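Local coordinates for peroxisomal fatty acid beta-oxidation multifunctional protein MFP2 (Arabidopsis thaliana, PDB 2WTB) that catalyses the hydration of long-chain enoyl-CoA esters and the dehydrogenation of 3-hydroxyacyl-CoA esters in peroxisomal fatty acid beta-oxidation during seed germination, at residues 523-528 / 625-630; 633-638 / 669-674; 674-679 / 713-718. All coordinates share one frame; numbering follows the deposited sequence.

Interaction 1 of 3, residues 523-528 / 625-630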
ATOM      1  N   ASP A 523       4.934  -8.592 -23.348  1.00 82.39           N
ATOM      2  CA  ASP A 523       3.959  -8.630 -22.263  1.00 89.39           C
ATOM      3  C   ASP A 523       4.270  -9.720 -21.245  1.00 91.51           C
ATOM      4  O   ASP A 523       4.208  -9.484 -20.038  1.00 93.33           O
ATOM      5  CB  ASP A 523       2.544  -8.813 -22.815  1.00 93.89           C
ATOM      6  CG  ASP A 523       1.983  -7.537 -23.412  1.00103.65           C
ATOM      7  OD1 ASP A 523       2.755  -6.572 -23.588  1.00111.80           O
ATOM      8  OD2 ASP A 523       0.769  -7.496 -23.702  1.00101.74           O
ATOM      9  N   ARG A 524       4.605 -10.909 -21.733  1.00 89.32           N
ATOM     10  CA  ARG A 524       4.887 -12.039 -20.855  1.00 90.12           C
ATOM     11  C   ARG A 524       6.138 -11.798 -20.016  1.00 91.45           C
ATOM     12  O   ARG A 524       6.178 -12.131 -18.831  1.00 86.89           O
ATOM     13  CB  ARG A 524       5.034 -13.328 -21.667  1.00 89.62           C
ATOM     14  N   ALA A 525       7.158 -11.215 -20.634  1.00 74.36           N
ATOM     15  CA  ALA A 525       8.409 -10.945 -19.939  1.00 84.31           C
ATOM     16  C   ALA A 525       8.193  -9.946 -18.812  1.00 81.21           C
ATOM     17  O   ALA A 525       8.804 -10.050 -17.747  1.00 71.01           O
ATOM     18  CB  ALA A 525       9.451 -10.422 -20.913  1.00 83.60           C
ATOM     19  N   ILE A 526       7.308  -8.985 -19.055  1.00 92.03           N
ATOM     20  CA  ILE A 526       7.090  -7.879 -18.131  1.00 90.66           C
ATOM     21  C   ILE A 526       6.005  -8.181 -17.096  1.00 88.89           C
ATOM     22  O   ILE A 526       6.049  -7.673 -15.974  1.00 83.27           O
ATOM     23  CB  ILE A 526       6.767  -6.580 -18.896  1.00 80.92           C
ATOM     24  CG1 ILE A 526       7.972  -6.163 -19.743  1.00 76.07           C
ATOM     25  CG2 ILE A 526       6.378  -5.471 -17.935  1.00 81.18           C
ATOM     26  CD1 ILE A 526       7.729  -4.956 -20.618  1.00 76.35           C
ATOM     27  N   SER A 527       5.037  -9.012 -17.469  1.00 88.22           N
ATOM     28  CA  SER A 527       4.001  -9.434 -16.532  1.00 86.99           C
ATOM     29  C   SER A 527       4.593 -10.371 -15.490  1.00 85.64           C
ATOM     30  O   SER A 527       4.068 -10.500 -14.383  1.00 89.69           O
ATOM     31  CB  SER A 527       2.848 -10.120 -17.265  1.00 95.64           C
ATOM     32  OG  SER A 527       2.116  -9.195 -18.049  1.00103.37           O
ATOM     33  N   LYS A 528       5.690 -11.024 -15.856  1.00 89.60           N
ATOM     34  CA  LYS A 528       6.386 -11.925 -14.949  1.00 97.35           C
ATOM     35  C   LYS A 528       7.381 -11.134 -14.118  1.00 88.17           C
ATOM     36  O   LYS A 528       7.723 -11.521 -13.003  1.00 91.48           O
ATOM     37  CB  LYS A 528       7.103 -13.029 -15.731  1.00107.52           C
ATOM     38  CG  LYS A 528       7.800 -14.058 -14.854  1.00108.84           C
ATOM     39  CD  LYS A 528       8.226 -15.276 -15.659  1.00109.58           C
ATOM     40  CE  LYS A 528       9.192 -14.898 -16.769  1.00110.30           C
ATOM     41  NZ  LYS A 528       9.602 -16.083 -17.574  1.00111.15           N
ATOM     42  N   LYS A 625      15.348 -10.277 -20.023  1.00 96.47           N
ATOM     43  CA  LYS A 625      16.089  -9.256 -19.294  1.00 88.76           C
ATOM     44  C   LYS A 625      16.217  -7.991 -20.139  1.00 85.65           C
ATOM     45  O   LYS A 625      16.044  -6.877 -19.642  1.00 79.73           O
ATOM     46  CB  LYS A 625      17.476  -9.769 -18.903  1.00 89.99           C
ATOM     47  CG  LYS A 625      18.360  -8.712 -18.260  1.00 94.97           C
ATOM     48  CD  LYS A 625      19.745  -9.249 -17.940  1.00103.96           C
ATOM     49  CE  LYS A 625      20.587  -8.194 -17.237  1.00104.85           C
ATOM     50  NZ  LYS A 625      21.965  -8.673 -16.937  1.00112.18           N
ATOM     51  N   ASP A 626      16.512  -8.177 -21.422  1.00 87.34           N
ATOM     52  CA  ASP A 626      16.693  -7.065 -22.349  1.00 85.52           C
ATOM     53  C   ASP A 626      15.385  -6.326 -22.622  1.00 94.14           C
ATOM     54  O   ASP A 626      15.363  -5.096 -22.666  1.00 94.78           O
ATOM     55  CB  ASP A 626      17.311  -7.555 -23.661  1.00 91.73           C
ATOM     56  CG  ASP A 626      18.736  -8.038 -23.486  1.00102.68           C
ATOM     57  OD1 ASP A 626      19.343  -7.712 -22.442  1.00 94.36           O
ATOM     58  OD2 ASP A 626      19.248  -8.740 -24.388  1.00108.40           O
ATOM     59  N   ILE A 627      14.302  -7.074 -22.814  1.00 87.68           N
ATOM     60  CA  ILE A 627      12.989  -6.464 -22.996  1.00 80.79           C
ATOM     61  C   ILE A 627      12.698  -5.537 -21.825  1.00 83.73           C
ATOM     62  O   ILE A 627      12.405  -4.355 -22.006  1.00 87.42           O
ATOM     63  CB  ILE A 627      11.870  -7.517 -23.074  1.00 77.67           C
ATOM     64  CG1 ILE A 627      11.886  -8.222 -24.430  1.00 77.67           C
ATOM     65  CG2 ILE A 627      10.516  -6.866 -22.843  1.00 78.96           C
ATOM     66  CD1 ILE A 627      10.808  -9.278 -24.572  1.00 77.28           C
ATOM     67  N   ILE A 628      12.790  -6.087 -20.620  1.00 73.22           N
ATOM     68  CA  ILE A 628      12.583  -5.315 -19.407  1.00 78.09           C
ATOM     69  C   ILE A 628      13.528  -4.118 -19.354  1.00 79.86           C
ATOM     70  O   ILE A 628      13.100  -2.991 -19.108  1.00 76.10           O
ATOM     71  CB  ILE A 628      12.777  -6.189 -18.153  1.00 80.16           C
ATOM     72  CG1 ILE A 628      11.666  -7.238 -18.063  1.00 87.21           C
ATOM     73  CG2 ILE A 628      12.793  -5.334 -16.902  1.00 71.76           C
ATOM     74  CD1 ILE A 628      11.904  -8.291 -17.006  1.00 93.49           C
ATOM     75  N   GLU A 629      14.811  -4.361 -19.605  1.00 82.49           N
ATOM     76  CA  GLU A 629      15.817  -3.310 -19.484  1.00 86.13           C
ATOM     77  C   GLU A 629      15.624  -2.165 -20.476  1.00 83.58           C
ATOM     78  O   GLU A 629      15.908  -1.012 -20.157  1.00 81.91           O
ATOM     79  CB  GLU A 629      17.231  -3.888 -19.594  1.00 89.56           C
ATOM     80  CG  GLU A 629      17.689  -4.619 -18.342  1.00 98.38           C
ATOM     81  CD  GLU A 629      19.197  -4.759 -18.259  1.00102.13           C
ATOM     82  OE1 GLU A 629      19.880  -4.476 -19.266  1.00101.69           O
ATOM     83  OE2 GLU A 629      19.698  -5.151 -17.182  1.00 98.61           O
ATOM     84  N   MET A 630      15.142  -2.482 -21.673  1.00 78.98           N
ATOM     85  CA  MET A 630      14.927  -1.464 -22.697  1.00 72.96           C
ATOM     86  C   MET A 630      13.586  -0.756 -22.513  1.00 70.16           C
ATOM     87  O   MET A 630      13.338   0.295 -23.106  1.00 72.22           O
ATOM     88  CB  MET A 630      15.011  -2.072 -24.101  1.00 71.87           C
ATOM     89  CG  MET A 630      16.366  -2.670 -24.443  1.00 80.86           C
ATOM     90  SD  MET A 630      16.550  -3.037 -26.201  1.00 88.63           S
ATOM     91  CE  MET A 630      16.636  -1.384 -26.882  1.00 69.81           C
TER
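A steep helix-helix crossing joins helix 519-529, which falls in the 3-hydroxyacyl-CoA dehydrogenase C-terminal family region, to helix 624-644: Ala525 and Ile526 meet Ile627 and Ile628. The axes of the two segments approach to 9.1 Å and cross at -78°, so the contact is compact, with Ile526 and Ile628 nearest in register. The Ile627 side chain sets out toward the other helix and places its CD1 against Ala525 CB at 4.1 Å. Its CG2 lies against the outer end of Ile526, 4.0 Å from Ile526 CD1, and also borders Ala525 CB. In Ile526, CG1 lies beside the backbone N (chi1 -64°) and the chain runs on extended, which carries CD1 over to Ile627 although the side chain leaves the backbone in another direction. Ile526 and Ile628 run alongside one another, pointing opposite ways, and touch through their CG1 methylenes at 4.2 Å. Beyond that point Ile628 CD1 comes to 3.6 Å from Ala525 O, placing a methyl group against a backbone carbonyl of the facing helix. The segments meet through apolar packing, without a hydrogen bond between them. Next to this patch Lys528 forms a salt bridge with Glu624, and Tyr505 and Pro535 also pack on Ile526. The arrangement is near-perpendicular helix packing within the all-helical C-terminal part of the 3-hydroxyacyl-CoA dehydrogenase fold.

Interaction 2 of 3, residues 633-638 / 669-674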
ATOM      1  N   PHE A 633      14.423   1.132 -18.222  1.00 76.50           N
ATOM      2  CA  PHE A 633      15.526   2.068 -18.044  1.00 80.59           C
ATOM      3  C   PHE A 633      15.179   3.467 -18.557  1.00 83.13           C
ATOM      4  O   PHE A 633      15.562   4.463 -17.943  1.00 84.81           O
ATOM      5  CB  PHE A 633      16.805   1.534 -18.694  1.00 90.39           C
ATOM      6  CG  PHE A 633      17.534   0.525 -17.850  1.00 98.60           C
ATOM      7  CD1 PHE A 633      16.842  -0.280 -16.959  1.00 92.22           C
ATOM      8  CD2 PHE A 633      18.906   0.372 -17.957  1.00106.68           C
ATOM      9  CE1 PHE A 633      17.507  -1.210 -16.184  1.00 91.57           C
ATOM     10  CE2 PHE A 633      19.576  -0.559 -17.185  1.00102.61           C
ATOM     11  CZ  PHE A 633      18.876  -1.351 -16.298  1.00 95.79           C
ATOM     12  N   PRO A 634      14.454   3.551 -19.684  1.00 83.96           N
ATOM     13  CA  PRO A 634      13.961   4.859 -20.128  1.00 79.01           C
ATOM     14  C   PRO A 634      12.990   5.473 -19.119  1.00 78.16           C
ATOM     15  O   PRO A 634      12.900   6.697 -19.028  1.00 78.20           O
ATOM     16  CB  PRO A 634      13.238   4.533 -21.438  1.00 75.99           C
ATOM     17  CG  PRO A 634      13.911   3.303 -21.934  1.00 74.49           C
ATOM     18  CD  PRO A 634      14.230   2.508 -20.702  1.00 80.06           C
ATOM     19  N   VAL A 635      12.276   4.634 -18.375  1.00 75.16           N
ATOM     20  CA  VAL A 635      11.403   5.122 -17.310  1.00 73.35           C
ATOM     21  C   VAL A 635      12.234   5.653 -16.143  1.00 75.54           C
ATOM     22  O   VAL A 635      11.919   6.698 -15.573  1.00 77.96           O
ATOM     23  CB  VAL A 635      10.430   4.037 -16.806  1.00 62.59           C
ATOM     24  CG1 VAL A 635       9.745   4.494 -15.536  1.00 53.13           C
ATOM     25  CG2 VAL A 635       9.400   3.708 -17.874  1.00 65.13           C
ATOM     26  N   VAL A 636      13.293   4.929 -15.789  1.00 74.53           N
ATOM     27  CA  VAL A 636      14.232   5.406 -14.781  1.00 75.14           C
ATOM     28  C   VAL A 636      14.767   6.759 -15.219  1.00 70.16           C
ATOM     29  O   VAL A 636      14.810   7.713 -14.441  1.00 69.75           O
ATOM     30  CB  VAL A 636      15.425   4.451 -14.607  1.00 71.51           C
ATOM     31  CG1 VAL A 636      16.473   5.073 -13.690  1.00 55.91           C
ATOM     32  CG2 VAL A 636      14.965   3.108 -14.067  1.00 65.78           C
ATOM     33  N   ASN A 637      15.170   6.829 -16.483  1.00 58.72           N
ATOM     34  CA  ASN A 637      15.691   8.056 -17.065  1.00 69.68           C
ATOM     35  C   ASN A 637      14.733   9.225 -16.851  1.00 73.42           C
ATOM     36  O   ASN A 637      15.152  10.332 -16.512  1.00 78.50           O
ATOM     37  CB  ASN A 637      15.949   7.852 -18.559  1.00 55.23           C
ATOM     38  CG  ASN A 637      16.859   8.908 -19.143  1.00 66.55           C
ATOM     39  OD1 ASN A 637      17.557   9.615 -18.417  1.00 66.77           O
ATOM     40  ND2 ASN A 637      16.863   9.016 -20.466  1.00 70.09           N
ATOM     41  N   GLU A 638      13.444   8.966 -17.045  1.00 64.67           N
ATOM     42  CA  GLU A 638      12.427  10.001 -16.932  1.00 59.82           C
ATOM     43  C   GLU A 638      12.162  10.335 -15.471  1.00 64.37           C
ATOM     44  O   GLU A 638      11.947  11.495 -15.117  1.00 67.07           O
ATOM     45  CB  GLU A 638      11.136   9.558 -17.621  1.00 59.80           C
ATOM     46  CG  GLU A 638      10.125  10.673 -17.815  1.00 66.55           C
ATOM     47  CD  GLU A 638      10.650  11.791 -18.696  1.00 71.51           C
ATOM     48  OE1 GLU A 638      11.369  11.495 -19.674  1.00 76.49           O
ATOM     49  OE2 GLU A 638      10.339  12.967 -18.413  1.00 73.28           O
ATOM     50  N   GLY A 669      10.985  -2.484  -4.475  1.00 83.76           N
ATOM     51  CA  GLY A 669      11.198  -1.211  -3.807  1.00 81.09           C
ATOM     52  C   GLY A 669      10.601   0.011  -4.480  1.00 74.24           C
ATOM     53  O   GLY A 669      10.235   0.978  -3.811  1.00 67.68           O
ATOM     54  N   GLY A 670      10.503  -0.025  -5.805  1.00 63.81           N
ATOM     55  CA  GLY A 670      10.013   1.110  -6.562  1.00 64.62           C
ATOM     56  C   GLY A 670      10.954   1.445  -7.701  1.00 64.94           C
ATOM     57  O   GLY A 670      12.103   1.011  -7.705  1.00 58.79           O
ATOM     58  N   ILE A 671      10.474   2.227  -8.661  1.00 71.69           N
ATOM     59  CA  ILE A 671      11.241   2.517  -9.869  1.00 66.20           C
ATOM     60  C   ILE A 671      12.635   3.069  -9.555  1.00 61.24           C
ATOM     61  O   ILE A 671      13.599   2.763 -10.253  1.00 64.49           O
ATOM     62  CB  ILE A 671      10.486   3.494 -10.796  1.00 77.05           C
ATOM     63  CG1 ILE A 671      10.548   3.024 -12.251  1.00 90.87           C
ATOM     64  CG2 ILE A 671      11.033   4.905 -10.654  1.00 84.95           C
ATOM     65  CD1 ILE A 671      11.884   3.252 -12.908  1.00 96.20           C
ATOM     66  N   MET A 672      12.742   3.871  -8.499  1.00 63.63           N
ATOM     67  CA  MET A 672      14.021   4.479  -8.141  1.00 68.62           C
ATOM     68  C   MET A 672      14.852   3.563  -7.250  1.00 71.17           C
ATOM     69  O   MET A 672      16.055   3.410  -7.460  1.00 73.23           O
ATOM     70  CB  MET A 672      13.813   5.838  -7.467  1.00 72.39           C
ATOM     71  CG  MET A 672      13.191   6.894  -8.369  1.00 74.02           C
ATOM     72  SD  MET A 672      14.300   7.482  -9.667  1.00 68.21           S
ATOM     73  CE  MET A 672      15.537   8.333  -8.691  1.00 71.47           C
ATOM     74  N   PHE A 673      14.210   2.955  -6.258  1.00 55.22           N
ATOM     75  CA  PHE A 673      14.886   1.989  -5.397  1.00 61.15           C
ATOM     76  C   PHE A 673      15.461   0.842  -6.227  1.00 72.91           C
ATOM     77  O   PHE A 673      16.537   0.323  -5.926  1.00 81.99           O
ATOM     78  CB  PHE A 673      13.923   1.445  -4.341  1.00 57.52           C
ATOM     79  CG  PHE A 673      14.550   0.456  -3.398  1.00 66.90           C
ATOM     80  CD1 PHE A 673      15.011   0.859  -2.157  1.00 65.93           C
ATOM     81  CD2 PHE A 673      14.672  -0.880  -3.749  1.00 70.25           C
ATOM     82  CE1 PHE A 673      15.584  -0.050  -1.284  1.00 70.54           C
ATOM     83  CE2 PHE A 673      15.247  -1.792  -2.881  1.00 72.62           C
ATOM     84  CZ  PHE A 673      15.701  -1.377  -1.648  1.00 64.74           C
ATOM     85  N   TRP A 674      14.735   0.457  -7.272  1.00 72.96           N
ATOM     86  CA  TRP A 674      15.155  -0.623  -8.157  1.00 67.75           C
ATOM     87  C   TRP A 674      16.329  -0.178  -9.019  1.00 71.24           C
ATOM     88  O   TRP A 674      17.280  -0.931  -9.224  1.00 63.87           O
ATOM     89  CB  TRP A 674      13.984  -1.073  -9.036  1.00 62.73           C
ATOM     90  CG  TRP A 674      14.337  -2.111 -10.059  1.00 73.76           C
ATOM     91  CD1 TRP A 674      14.620  -3.426  -9.828  1.00 71.81           C
ATOM     92  CD2 TRP A 674      14.427  -1.926 -11.479  1.00 68.05           C
ATOM     93  NE1 TRP A 674      14.890  -4.067 -11.012  1.00 66.18           N
ATOM     94  CE2 TRP A 674      14.777  -3.170 -12.041  1.00 64.52           C
ATOM     95  CE3 TRP A 674      14.251  -0.829 -12.328  1.00 66.88           C
ATOM     96  CZ2 TRP A 674      14.953  -3.348 -13.413  1.00 68.84           C
ATOM     97  CZ3 TRP A 674      14.426  -1.007 -13.692  1.00 76.00           C
ATOM     98  CH2 TRP A 674      14.774  -2.259 -14.220  1.00 74.89           C
TER
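Trp674 and Phe633 are brought together by different first torsions: the indole swings away from its own backbone N (chi1 176°), whereas the phenyl ring lies on the N side of its residue (chi1 -81°). Neither side chain leaves the backbone straight toward the partner segment, yet both ring ends reach across. The outer corner of the indole, CH2, lies near the plane of the Phe633 ring at its edge, 3.5 Å from Phe633 CE1. The two six-membered rings have centroids 5.8 Å apart and planes inclined at 69°, an oblique meeting. Ile671, at the start of helix 671-678, instead aims directly at helix 624-644. Its CD1 enters between two consecutive valines, 3.6 Å from Val635 CG1 and 3.3 Å from Val636 CG2; the latter spacing, very short for two methyl groups and with Ile671 chi1 unstaggered, makes the exact fit doubtful. The Val636 CG2 methyl also reaches Trp674 CZ3 at 4.2 Å, so it is flanked by the isoleucine and the indole. This is buried helix-helix packing in the helical part of the C-terminal region, which carries the dehydrogenase activity; the first turn of one helix lies against the middle of a longer one, and Gly670 O, at the N-cap, accepts from Trp674 N at 2.7 Å. Tyr682, Ile683 and Leu687 of helix 680-694 also pack on the Phe633 ring, and Phe529 meets the indole edge-to-face.

Interaction 3 of 3, residues 674-679 / 713-718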
ATOM      1  N   TRP A 674      14.735   0.457  -7.272  1.00 72.96           N
ATOM      2  CA  TRP A 674      15.155  -0.623  -8.157  1.00 67.75           C
ATOM      3  C   TRP A 674      16.329  -0.178  -9.019  1.00 71.24           C
ATOM      4  O   TRP A 674      17.280  -0.931  -9.224  1.00 63.87           O
ATOM      5  CB  TRP A 674      13.984  -1.073  -9.036  1.00 62.73           C
ATOM      6  CG  TRP A 674      14.337  -2.111 -10.059  1.00 73.76           C
ATOM      7  CD1 TRP A 674      14.620  -3.426  -9.828  1.00 71.81           C
ATOM      8  CD2 TRP A 674      14.427  -1.926 -11.479  1.00 68.05           C
ATOM      9  NE1 TRP A 674      14.890  -4.067 -11.012  1.00 66.18           N
ATOM     10  CE2 TRP A 674      14.777  -3.170 -12.041  1.00 64.52           C
ATOM     11  CE3 TRP A 674      14.251  -0.829 -12.328  1.00 66.88           C
ATOM     12  CZ2 TRP A 674      14.953  -3.348 -13.413  1.00 68.84           C
ATOM     13  CZ3 TRP A 674      14.426  -1.007 -13.692  1.00 76.00           C
ATOM     14  CH2 TRP A 674      14.774  -2.259 -14.220  1.00 74.89           C
ATOM     15  N   ALA A 675      16.259   1.055  -9.512  1.00 67.28           N
ATOM     16  CA  ALA A 675      17.330   1.621 -10.328  1.00 73.81           C
ATOM     17  C   ALA A 675      18.670   1.578  -9.600  1.00 74.23           C
ATOM     18  O   ALA A 675      19.683   1.182 -10.176  1.00 75.70           O
ATOM     19  CB  ALA A 675      16.991   3.051 -10.741  1.00 66.12           C
ATOM     20  N   ASP A 676      18.675   1.990  -8.336  1.00 66.25           N
ATOM     21  CA  ASP A 676      19.890   1.937  -7.530  1.00 65.39           C
ATOM     22  C   ASP A 676      20.234   0.503  -7.148  1.00 76.63           C
ATOM     23  O   ASP A 676      21.372   0.199  -6.788  1.00 71.54           O
ATOM     24  CB  ASP A 676      19.747   2.801  -6.279  1.00 72.56           C
ATOM     25  CG  ASP A 676      20.084   4.256  -6.538  1.00 89.72           C
ATOM     26  OD1 ASP A 676      19.602   5.125  -5.779  1.00 84.41           O
ATOM     27  OD2 ASP A 676      20.831   4.529  -7.502  1.00 94.53           O
ATOM     28  N   SER A 677      19.242  -0.377  -7.229  1.00 79.49           N
ATOM     29  CA  SER A 677      19.442  -1.788  -6.939  1.00 74.70           C
ATOM     30  C   SER A 677      20.302  -2.429  -8.023  1.00 85.72           C
ATOM     31  O   SER A 677      20.959  -3.447  -7.794  1.00 85.30           O
ATOM     32  CB  SER A 677      18.097  -2.506  -6.838  1.00 81.42           C
ATOM     33  OG  SER A 677      18.276  -3.891  -6.607  1.00110.26           O
ATOM     34  N   ILE A 678      20.291  -1.820  -9.204  1.00 86.04           N
ATOM     35  CA  ILE A 678      21.058  -2.312 -10.341  1.00 87.03           C
ATOM     36  C   ILE A 678      22.370  -1.552 -10.483  1.00 93.68           C
ATOM     37  O   ILE A 678      23.389  -2.119 -10.879  1.00111.04           O
ATOM     38  CB  ILE A 678      20.254  -2.190 -11.648  1.00 83.39           C
ATOM     39  CG1 ILE A 678      19.027  -3.100 -11.600  1.00 82.63           C
ATOM     40  CG2 ILE A 678      21.123  -2.534 -12.849  1.00 84.03           C
ATOM     41  CD1 ILE A 678      18.175  -3.028 -12.840  1.00 84.76           C
ATOM     42  N   GLY A 679      22.341  -0.266 -10.150  1.00 85.39           N
ATOM     43  CA  GLY A 679      23.523   0.570 -10.234  1.00 86.38           C
ATOM     44  C   GLY A 679      23.414   1.608 -11.332  1.00 85.30           C
ATOM     45  O   GLY A 679      23.119   1.279 -12.481  1.00 91.20           O
ATOM     46  N   LEU A 713      24.622   7.015  -5.948  1.00 74.25           N
ATOM     47  CA  LEU A 713      23.210   6.649  -5.890  1.00 78.16           C
ATOM     48  C   LEU A 713      22.317   7.720  -6.510  1.00 80.09           C
ATOM     49  O   LEU A 713      22.556   8.915  -6.340  1.00 87.46           O
ATOM     50  CB  LEU A 713      22.776   6.372  -4.448  1.00 72.98           C
ATOM     51  CG  LEU A 713      23.591   5.335  -3.673  1.00 71.84           C
ATOM     52  CD1 LEU A 713      24.838   5.973  -3.073  1.00 73.68           C
ATOM     53  CD2 LEU A 713      22.745   4.694  -2.589  1.00 59.85           C
ATOM     54  N   LEU A 714      21.286   7.282  -7.225  1.00 73.12           N
ATOM     55  CA  LEU A 714      20.375   8.196  -7.904  1.00 72.82           C
ATOM     56  C   LEU A 714      19.308   8.739  -6.960  1.00 69.65           C
ATOM     57  O   LEU A 714      18.796   9.841  -7.155  1.00 79.87           O
ATOM     58  CB  LEU A 714      19.707   7.502  -9.094  1.00 73.70           C
ATOM     59  CG  LEU A 714      20.619   7.005 -10.216  1.00 73.83           C
ATOM     60  CD1 LEU A 714      19.808   6.301 -11.293  1.00 66.34           C
ATOM     61  CD2 LEU A 714      21.418   8.155 -10.807  1.00 72.93           C
ATOM     62  N   SER A 715      18.971   7.956  -5.942  1.00 62.69           N
ATOM     63  CA  SER A 715      17.915   8.329  -5.009  1.00 74.51           C
ATOM     64  C   SER A 715      18.402   9.365  -4.003  1.00 82.33           C
ATOM     65  O   SER A 715      17.609   9.935  -3.254  1.00 78.44           O
ATOM     66  CB  SER A 715      17.376   7.093  -4.285  1.00 71.47           C
ATOM     67  OG  SER A 715      16.710   6.226  -5.186  1.00 65.39           O
ATOM     68  N   ALA A 716      19.709   9.602  -3.992  1.00 88.70           N
ATOM     69  CA  ALA A 716      20.300  10.596  -3.107  1.00 82.66           C
ATOM     70  C   ALA A 716      19.691  11.969  -3.371  1.00 77.08           C
ATOM     71  O   ALA A 716      19.424  12.322  -4.521  1.00 57.47           O
ATOM     72  CB  ALA A 716      21.809  10.639  -3.286  1.00 80.72           C
ATOM     73  N   PRO A 717      19.467  12.745  -2.301  1.00 66.10           N
ATOM     74  CA  PRO A 717      18.857  14.076  -2.393  1.00 70.66           C
ATOM     75  C   PRO A 717      19.567  14.960  -3.407  1.00 72.67           C
ATOM     76  O   PRO A 717      20.783  14.864  -3.567  1.00 73.43           O
ATOM     77  CB  PRO A 717      19.045  14.638  -0.982  1.00 67.17           C
ATOM     78  CG  PRO A 717      19.072  13.434  -0.108  1.00 62.96           C
ATOM     79  CD  PRO A 717      19.775  12.376  -0.909  1.00 64.32           C
ATOM     80  N   VAL A 718      18.804  15.812  -4.084  1.00 55.56           N
ATOM     81  CA  VAL A 718      19.361  16.720  -5.075  1.00 69.44           C
ATOM     82  C   VAL A 718      20.135  17.845  -4.398  1.00 76.61           C
ATOM     83  O   VAL A 718      19.651  18.459  -3.447  1.00 73.71           O
ATOM     84  CB  VAL A 718      18.258  17.318  -5.962  1.00 66.18           C
ATOM     85  CG1 VAL A 718      18.855  18.267  -6.985  1.00 57.54           C
ATOM     86  CG2 VAL A 718      17.473  16.205  -6.646  1.00 69.27           C
TER
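The carboxylate of Asp676 faces the backbone of Leu714 and Ser715, its two oxygens directed at consecutive amide groups. OD2 receives Leu714 N at 2.8 Å through its syn lone pair, and the N-H points almost straight at it (178°). OD1 is met on its syn side by Ser715 N at 2.9 Å, a bond that is less straight (154°) and slightly out of the carboxylate plane. A second donor reaches the same oxygen from well above that plane: Ser715 OG, 3.2 Å from Asp676 OD1. Three hydrogen bonds thus grip one carboxylate, and because both oxygens are engaged from differing directions its rotation about CB-CG should be restrained. Asp676 keeps CG on the N side of its backbone (chi1 -85°), which carries the group from the C-terminal half of the short helix 671-678 to the facing segment 713-718. The Leu714 side chain crosses that of Asp676 obliquely, with Leu714 CB 3.6 Å from Asp676 OD2, and then continues to Ala675, where Leu714 CD1 lies 4.3 Å from Ala675 CB. Leu713 CB adds a flanking contact at 3.7 Å from Asp676 OD1. Ala675 also packs on Val636 and Ile683, and Arg707 bonds Ala716 O farther along the segment. The arrangement is a two-pronged carboxylate-to-main-chain interaction, its oxygens accepting successive N-H groups, that joins the irregular segment after helix 702-710 to helix 671-678.

Overall arrangement
The three contacts follow one another along the chain and form a connected path through its helical C-terminal part. Interactions 1 and 2 both use helix 624-644; their centres are 14 Å apart, and Glu629 O touches Pro634 CD at 3.9 Å. Helix 671-678 continues the path: interactions 2 and 3 share Trp674, have centres 8 Å apart and touch directly, for instance between Val636 CG1 and Ala675 CB at 3.6 Å. Interactions 1 and 3, with centres 21 Å apart, do not touch. The character changes from apolar packing in interactions 1 and 2 to hydrogen bonding in interaction 3. All lie away from the predicted active-site residues Glu119 and Glu139 of the hydratase region.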